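Long-range contacts in Plm1 (Streptomyces sp. HK803, PDB 4HXY), which probably reduces the beta-keto group of a polyketide intermediate with NADPH, as the ketoreductase of the first module of phoslactomycin biosynthesis: residues T5-E10 and P407-V412; G362-G367 and T384-P389. All coordinates share one frame; numbering follows the deposited sequence.

Overall arrangement
Both contacts meet on strand 408-412. Contact 1 pairs its edge with the N-terminal strand 6-14, joining segments nearly 400 residues apart. Contact 2, nested within that loop, ties the loop after strand 357-361 to the start of helix 388-400. Their centres lie 13 Å apart and they touch directly: Gly-362 N probably bonds to Val-409 O, and Thr-384 N to Asp-411 O. Both are partly buried: about half the touching residues of each are buried, and only contact 2 has an exposed one. Contact 1 is regular antiparallel sheet with apolar packing on both faces, whereas contact 2 is a single backbone bridge with a water beside it and the nicotinamide of NADPH bound to its Trp-364 amide.

Contact 1: T5-E10 and P407-V412; sequences TGWFSE and PVVADV
Val-409 sets its CG2 methyl over one face of the Trp-7 indole, 3.8 Å from the centroid of the six-membered ring and only 5° off its normal, a CH-pi contact. With CG1 of Val-409 anti to the backbone N (chi1 178°), CG2 falls over the ring while CG1 presses on Thr-5 CG2 at 3.4 Å, an unusually tight approach. Pro-407 lies alongside the indole, its CB 3.6 Å from Trp-7 CZ3. Ala-394 and Gln-397 of helix 388-400 also touch the Trp-7 side chain, closely filling this part of the contact. With an alanine in place of Trp-7, Val-409 CG2 and Pro-407 CB would probably lose their aromatic partner, and a gap would open beside helix 388-400.

The Phe-8 face is also buried, but its contacts are longer: Phe-8 CB lies 4.0 Å from Val-408 CB, the Phe-8 ring turns an edge to Ala-410 O, 3.7 Å from its CE1, and Val-412 CG2 approaches Phe-8 CE1 obliquely at 4.2 Å. The loose end is at Ser-9 and Glu-10, whose side chains leave the partner strand for partly exposed positions; Glu-10 pairs with Arg-171.

In the antiparallel ladder, Phe-8 and Val-408 are a hydrogen-bonded pair, with Phe-8 N to Val-408 O at 2.8 Å and Val-408 N to Phe-8 O at 2.9 Å. Past the non-hydrogen-bonded pair of Trp-7 and Val-409, the Gly-6 and Ala-410 pair is uneven: Ala-410 N donates soundly to Gly-6 O, but the return bond from Gly-6 N is weak, bent to 128°. Strand 6-14 also pairs with 167-175, and 408-412 with 357-361, consistent with a seam between two subdomains of a modular ketoreductase. Backbone bonds thus set the register, and side chains add apolar and CH-pi contacts, with no charge pair across the strands.

Contact 2: G362-G367 and T384-P389; sequences GPWAGG and TPLLVP. With NDP (NADPH dihydro-nicotinamide-adenine-dinucleotide phosphate), chain C.
Pro-363 O is gripped from two quarters. Leu-386 N gives it a nearly straight hydrogen bond, 2.8 Å long and 170° at the hydrogen, with the donor tilted 27° from the carbonyl plane. A water donates to the same Pro-363 O at 3.0 Å and to Thr-384 O at 2.8 Å, tying the start of both segments together. The second backbone link runs the opposite way, from Ala-365 N to Leu-386 O at 2.8 Å, so that Trp-364 and Leu-386 form an isolated beta bridge.

Between these two bonds, the Trp-364 amide faces the other flank and donates to the nicotinamide carboxamide, with Trp-364 N 2.8 Å from O7N of NADPH. Gly-362 O lies 3.3 Å from C4N, the hydride-carrying carbon of the nicotinamide. This loop after strand 357-361, which meets the carboxamide through its backbone, probably corresponds to the loop following the sixth strand in the Rossmann fold of short-chain dehydrogenases/reductases. The same cofactor is also held by Tyr-335 OH and Lys-300 NZ.

Apolar groups fill in around the bridge. Ala-365 packs its CB 4.0 Å from Pro-385 CB, while Leu-387, the N-cap residue of helix 388-400, bends its CD2 back toward the same methyl. A chi1 of 172° in Val-388 places CG2 beside its backbone N, where it rests 3.5 Å from Ala-365 O and approaches the Trp-364 ring obliquely. Gly-362 O meets that indole at its edge, in the ring plane, and Leu-199 and His-202 of helix 198-210 touch the Trp-364 side chain as well.

Contact 1: T5-E10 and P407-V412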
loop_
_atom_site.group_PDB
_atom_site.type_symbol
_atom_site.label_atom_id
_atom_site.label_comp_id
_atom_site.label_asym_id
_atom_site.label_seq_id
_atom_site.Cartn_x
_atom_site.Cartn_y
_atom_site.Cartn_z
ATOM N N THR A 5 -17.129 0.138 -13.312
ATOM C CA THR A 5 -16.144 0.120 -12.245
ATOM C C THR A 5 -15.207 -1.037 -12.460
ATOM O O THR A 5 -15.649 -2.186 -12.524
ATOM C CB THR A 5 -16.803 0.007 -10.859
ATOM O OG1 THR A 5 -17.702 1.113 -10.677
ATOM C CG2 THR A 5 -15.736 0.033 -9.749
ATOM N N GLY A 6 -13.912 -0.746 -12.555
ATOM C CA GLY A 6 -12.914 -1.796 -12.713
ATOM C C GLY A 6 -12.530 -2.409 -11.378
ATOM O O GLY A 6 -12.293 -1.678 -10.396
ATOM N N TRP A 7 -12.476 -3.743 -11.352
ATOM C CA TRP A 7 -12.035 -4.523 -10.194
ATOM C C TRP A 7 -10.806 -5.301 -10.601
ATOM O O TRP A 7 -10.799 -5.992 -11.632
ATOM C CB TRP A 7 -13.107 -5.482 -9.710
ATOM C CG TRP A 7 -14.196 -4.810 -8.981
ATOM C CD1 TRP A 7 -15.186 -4.034 -9.513
ATOM C CD2 TRP A 7 -14.440 -4.858 -7.573
ATOM N NE1 TRP A 7 -16.034 -3.591 -8.510
ATOM C CE2 TRP A 7 -15.590 -4.079 -7.316
ATOM C CE3 TRP A 7 -13.808 -5.482 -6.510
ATOM C CZ2 TRP A 7 -16.113 -3.930 -6.032
ATOM C CZ3 TRP A 7 -14.309 -5.306 -5.231
ATOM C CH2 TRP A 7 -15.451 -4.539 -5.009
ATOM N N PHE A 8 -9.746 -5.158 -9.811
ATOM C CA PHE A 8 -8.491 -5.814 -10.107
ATOM C C PHE A 8 -7.887 -6.407 -8.847
ATOM O O PHE A 8 -8.319 -6.107 -7.727
ATOM C CB PHE A 8 -7.489 -4.828 -10.756
ATOM C CG PHE A 8 -8.104 -3.937 -11.791
ATOM C CD1 PHE A 8 -8.635 -2.711 -11.443
ATOM C CD2 PHE A 8 -8.158 -4.339 -13.108
ATOM C CE1 PHE A 8 -9.198 -1.879 -12.404
ATOM C CE2 PHE A 8 -8.726 -3.530 -14.083
ATOM C CZ PHE A 8 -9.250 -2.290 -13.728
ATOM N N SER A 9 -6.907 -7.286 -9.055
ATOM C CA SER A 9 -6.166 -7.907 -7.969
ATOM C C SER A 9 -4.728 -8.178 -8.395
ATOM O O SER A 9 -4.472 -8.459 -9.547
ATOM C CB SER A 9 -6.808 -9.234 -7.587
ATOM O OG SER A 9 -6.216 -9.751 -6.407
ATOM N N GLU A 10 -3.824 -8.141 -7.432
ATOM C CA GLU A 10 -2.506 -8.722 -7.579
ATOM C C GLU A 10 -2.615 -10.229 -7.800
ATOM O O GLU A 10 -3.459 -10.909 -7.191
ATOM C CB GLU A 10 -1.688 -8.456 -6.310
ATOM C CG GLU A 10 -0.278 -8.968 -6.367
ATOM C CD GLU A 10 0.398 -8.989 -5.003
ATOM O OE1 GLU A 10 1.238 -8.112 -4.754
ATOM O OE2 GLU A 10 0.090 -9.887 -4.185
ATOM N N PRO A 407 -9.086 -5.988 -2.840
ATOM C CA PRO A 407 -9.424 -5.487 -4.157
ATOM C C PRO A 407 -8.811 -4.144 -4.507
ATOM O O PRO A 407 -8.569 -3.324 -3.659
ATOM C CB PRO A 407 -10.940 -5.352 -4.066
ATOM C CG PRO A 407 -11.140 -4.944 -2.665
ATOM C CD PRO A 407 -10.172 -5.746 -1.878
ATOM N N VAL A 408 -8.584 -3.976 -5.800
ATOM C CA VAL A 408 -8.176 -2.707 -6.396
ATOM C C VAL A 408 -9.396 -2.259 -7.201
ATOM O O VAL A 408 -9.881 -3.023 -8.040
ATOM C CB VAL A 408 -6.963 -2.905 -7.330
ATOM C CG1 VAL A 408 -6.446 -1.553 -7.852
ATOM C CG2 VAL A 408 -5.841 -3.639 -6.610
ATOM N N VAL A 409 -9.901 -1.056 -6.928
ATOM C CA VAL A 409 -11.145 -0.557 -7.544
ATOM C C VAL A 409 -10.898 0.804 -8.170
ATOM O O VAL A 409 -10.613 1.775 -7.471
ATOM C CB VAL A 409 -12.271 -0.467 -6.500
ATOM C CG1 VAL A 409 -13.555 0.112 -7.130
ATOM C CG2 VAL A 409 -12.528 -1.849 -5.850
ATOM N N ALA A 410 -10.974 0.874 -9.501
ATOM C CA ALA A 410 -10.596 2.091 -10.228
ATOM C C ALA A 410 -11.244 2.089 -11.605
ATOM O O ALA A 410 -11.539 1.024 -12.138
ATOM C CB ALA A 410 -9.056 2.182 -10.359
ATOM N N ASP A 411 -11.458 3.273 -12.167
ATOM C CA ASP A 411 -11.941 3.407 -13.548
ATOM C C ASP A 411 -10.731 3.695 -14.451
ATOM O O ASP A 411 -10.288 4.851 -14.540
ATOM C CB ASP A 411 -12.941 4.565 -13.599
ATOM C CG ASP A 411 -13.617 4.719 -14.948
ATOM O OD1 ASP A 411 -13.183 4.053 -15.910
ATOM O OD2 ASP A 411 -14.582 5.524 -15.036
ATOM N N VAL A 412 -10.198 2.644 -15.074
ATOM C CA VAL A 412 -8.979 2.735 -15.872
ATOM C C VAL A 412 -9.326 2.564 -17.342
ATOM O O VAL A 412 -10.051 1.638 -17.702
ATOM C CB VAL A 412 -7.959 1.646 -15.497
ATOM C CG1 VAL A 412 -6.659 1.807 -16.328
ATOM C CG2 VAL A 412 -7.631 1.703 -13.996
#

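Contact 2: G362-G367 and T384-P389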
loop_
_atom_site.group_PDB
_atom_site.type_symbol
_atom_site.label_atom_id
_atom_site.label_comp_id
_atom_site.label_asym_id
_atom_site.label_seq_id
_atom_site.Cartn_x
_atom_site.Cartn_y
_atom_site.Cartn_z
ATOM N N GLY A 362 -8.684 3.764 -6.939
ATOM C CA GLY A 362 -8.387 4.860 -7.851
ATOM C C GLY A 362 -8.966 6.174 -7.370
ATOM O O GLY A 362 -9.581 6.252 -6.309
ATOM N N PRO A 363 -8.783 7.236 -8.162
ATOM C CA PRO A 363 -9.257 8.538 -7.767
ATOM C C PRO A 363 -10.767 8.539 -7.639
ATOM O O PRO A 363 -11.461 7.830 -8.381
ATOM C CB PRO A 363 -8.793 9.449 -8.906
ATOM C CG PRO A 363 -8.572 8.532 -10.068
ATOM C CD PRO A 363 -8.097 7.257 -9.465
ATOM N N TRP A 364 -11.260 9.310 -6.674
ATOM C CA TRP A 364 -12.691 9.575 -6.528
ATOM C C TRP A 364 -13.036 10.974 -6.993
ATOM O O TRP A 364 -12.263 11.913 -6.823
ATOM C CB TRP A 364 -13.073 9.560 -5.056
ATOM C CG TRP A 364 -13.156 8.217 -4.369
ATOM C CD1 TRP A 364 -12.247 7.185 -4.414
ATOM C CD2 TRP A 364 -14.165 7.825 -3.438
ATOM N NE1 TRP A 364 -12.659 6.164 -3.584
ATOM C CE2 TRP A 364 -13.827 6.536 -2.965
ATOM C CE3 TRP A 364 -15.333 8.428 -2.974
ATOM C CZ2 TRP A 364 -14.623 5.844 -2.061
ATOM C CZ3 TRP A 364 -16.115 7.743 -2.041
ATOM C CH2 TRP A 364 -15.754 6.461 -1.600
ATOM N N ALA A 365 -14.229 11.114 -7.537
ATOM C CA ALA A 365 -14.820 12.428 -7.800
ATOM C C ALA A 365 -15.326 12.994 -6.478
ATOM O O ALA A 365 -15.432 12.270 -5.488
ATOM C CB ALA A 365 -15.986 12.268 -8.779
ATOM N N GLY A 366 -15.648 14.286 -6.458
ATOM C CA GLY A 366 -16.477 14.850 -5.365
ATOM C C GLY A 366 -15.788 15.423 -4.138
ATOM O O GLY A 366 -16.422 15.574 -3.070
ATOM N N GLY A 367 -14.503 15.738 -4.265
ATOM C CA GLY A 367 -13.770 16.429 -3.191
ATOM C C GLY A 367 -12.817 15.533 -2.429
ATOM O O GLY A 367 -12.838 14.312 -2.577
ATOM N N THR A 384 -10.088 7.855 -14.622
ATOM C CA THR A 384 -11.265 8.686 -14.497
ATOM C C THR A 384 -11.715 8.600 -13.043
ATOM O O THR A 384 -11.849 7.507 -12.504
ATOM C CB THR A 384 -12.373 8.215 -15.436
ATOM O OG1 THR A 384 -11.881 8.237 -16.789
ATOM C CG2 THR A 384 -13.621 9.104 -15.319
ATOM N N PRO A 385 -11.947 9.745 -12.408
ATOM C CA PRO A 385 -12.454 9.671 -11.029
ATOM C C PRO A 385 -13.760 8.887 -10.921
ATOM O O PRO A 385 -14.660 9.061 -11.757
ATOM C CB PRO A 385 -12.628 11.140 -10.638
ATOM C CG PRO A 385 -11.595 11.846 -11.454
ATOM C CD PRO A 385 -11.610 11.126 -12.786
ATOM N N LEU A 386 -13.853 8.026 -9.896
ATOM C CA LEU A 386 -15.060 7.225 -9.669
ATOM C C LEU A 386 -16.135 8.165 -9.181
ATOM O O LEU A 386 -15.869 8.998 -8.324
ATOM C CB LEU A 386 -14.814 6.196 -8.573
ATOM C CG LEU A 386 -13.854 5.068 -8.908
ATOM C CD1 LEU A 386 -13.357 4.369 -7.611
ATOM C CD2 LEU A 386 -14.519 4.093 -9.880
ATOM N N LEU A 387 -17.345 8.019 -9.697
ATOM C CA LEU A 387 -18.473 8.766 -9.143
ATOM C C LEU A 387 -18.804 8.226 -7.750
ATOM O O LEU A 387 -18.622 7.045 -7.466
ATOM C CB LEU A 387 -19.668 8.697 -10.092
ATOM C CG LEU A 387 -19.369 9.158 -11.521
ATOM C CD1 LEU A 387 -20.667 9.234 -12.312
ATOM C CD2 LEU A 387 -18.642 10.482 -11.501
ATOM N N VAL A 388 -19.232 9.110 -6.861
ATOM C CA VAL A 388 -19.427 8.742 -5.472
ATOM C C VAL A 388 -20.406 7.571 -5.275
ATOM O O VAL A 388 -20.118 6.658 -4.511
ATOM C CB VAL A 388 -19.779 9.969 -4.609
ATOM C CG1 VAL A 388 -20.159 9.498 -3.221
ATOM C CG2 VAL A 388 -18.586 10.944 -4.561
ATOM N N PRO A 389 -21.554 7.561 -5.985
ATOM C CA PRO A 389 -22.420 6.395 -5.806
ATOM C C PRO A 389 -21.752 5.068 -6.187
ATOM O O PRO A 389 -21.922 4.045 -5.496
ATOM C CB PRO A 389 -23.600 6.687 -6.750
ATOM C CG PRO A 389 -23.577 8.205 -6.927
ATOM C CD PRO A 389 -22.130 8.553 -6.914
HETATM P PA NDP C . -8.832 14.296 2.863
HETATM O O1A NDP C . -10.066 15.059 2.515
HETATM O O2A NDP C . -7.546 15.051 3.020
HETATM O O5B NDP C . -9.092 13.467 4.202
HETATM C C5B NDP C . -8.005 13.010 4.980
HETATM C C4B NDP C . -8.412 13.056 6.424
HETATM O O4B NDP C . -7.373 12.556 7.242
HETATM C C3B NDP C . -8.679 14.457 6.921
HETATM O O3B NDP C . -9.947 14.439 7.607
HETATM C C2B NDP C . -7.555 14.761 7.884
HETATM O O2B NDP C . -8.110 15.655 8.826
HETATM C C1B NDP C . -7.260 13.356 8.400
HETATM N N9A NDP C . -5.970 13.159 9.050
HETATM C C8A NDP C . -4.710 13.369 8.533
HETATM N N7A NDP C . -3.795 13.081 9.483
HETATM C C5A NDP C . -4.460 12.659 10.607
HETATM C C6A NDP C . -4.050 12.229 11.858
HETATM N N6A NDP C . -2.781 12.135 12.241
HETATM N N1A NDP C . -5.024 11.889 12.781
HETATM C C2A NDP C . -6.373 11.938 12.450
HETATM N N3A NDP C . -6.792 12.367 11.216
HETATM C C4A NDP C . -5.830 12.710 10.318
HETATM O O3 NDP C . -8.543 13.141 1.779
HETATM P PN NDP C . -9.578 12.159 1.088
HETATM O O1N NDP C . -9.423 12.348 -0.373
HETATM O O2N NDP C . -10.933 12.201 1.670
HETATM O O5D NDP C . -8.909 10.725 1.314
HETATM C C5D NDP C . -9.107 9.994 2.496
HETATM C C4D NDP C . -8.376 8.668 2.365
HETATM O O4D NDP C . -8.689 8.047 1.131
HETATM C C3D NDP C . -6.876 8.842 2.384
HETATM O O3D NDP C . -6.314 7.907 3.254
HETATM C C2D NDP C . -6.431 8.551 0.965
HETATM O O2D NDP C . -5.121 8.029 0.887
HETATM C C1D NDP C . -7.513 7.609 0.481
HETATM N N1N NDP C . -7.709 7.696 -0.972
HETATM C C2N NDP C . -8.294 8.794 -1.535
HETATM C C3N NDP C . -8.351 8.979 -2.917
HETATM C C7N NDP C . -9.053 10.131 -3.524
HETATM O O7N NDP C . -9.223 10.076 -4.889
HETATM N N7N NDP C . -9.475 11.200 -2.866
HETATM C C4N NDP C . -8.052 7.794 -3.796
HETATM C C5N NDP C . -7.432 6.640 -3.081
HETATM C C6N NDP C . -7.306 6.624 -1.712
HETATM P P2B NDP C . -7.230 16.519 9.845
HETATM O O1X NDP C . -8.227 17.438 10.513
HETATM O O2X NDP C . -6.147 17.308 9.096
HETATM O O3X NDP C . -6.546 15.635 10.804
HETATM O O HOH W 1 -10.744 5.864 -10.573
#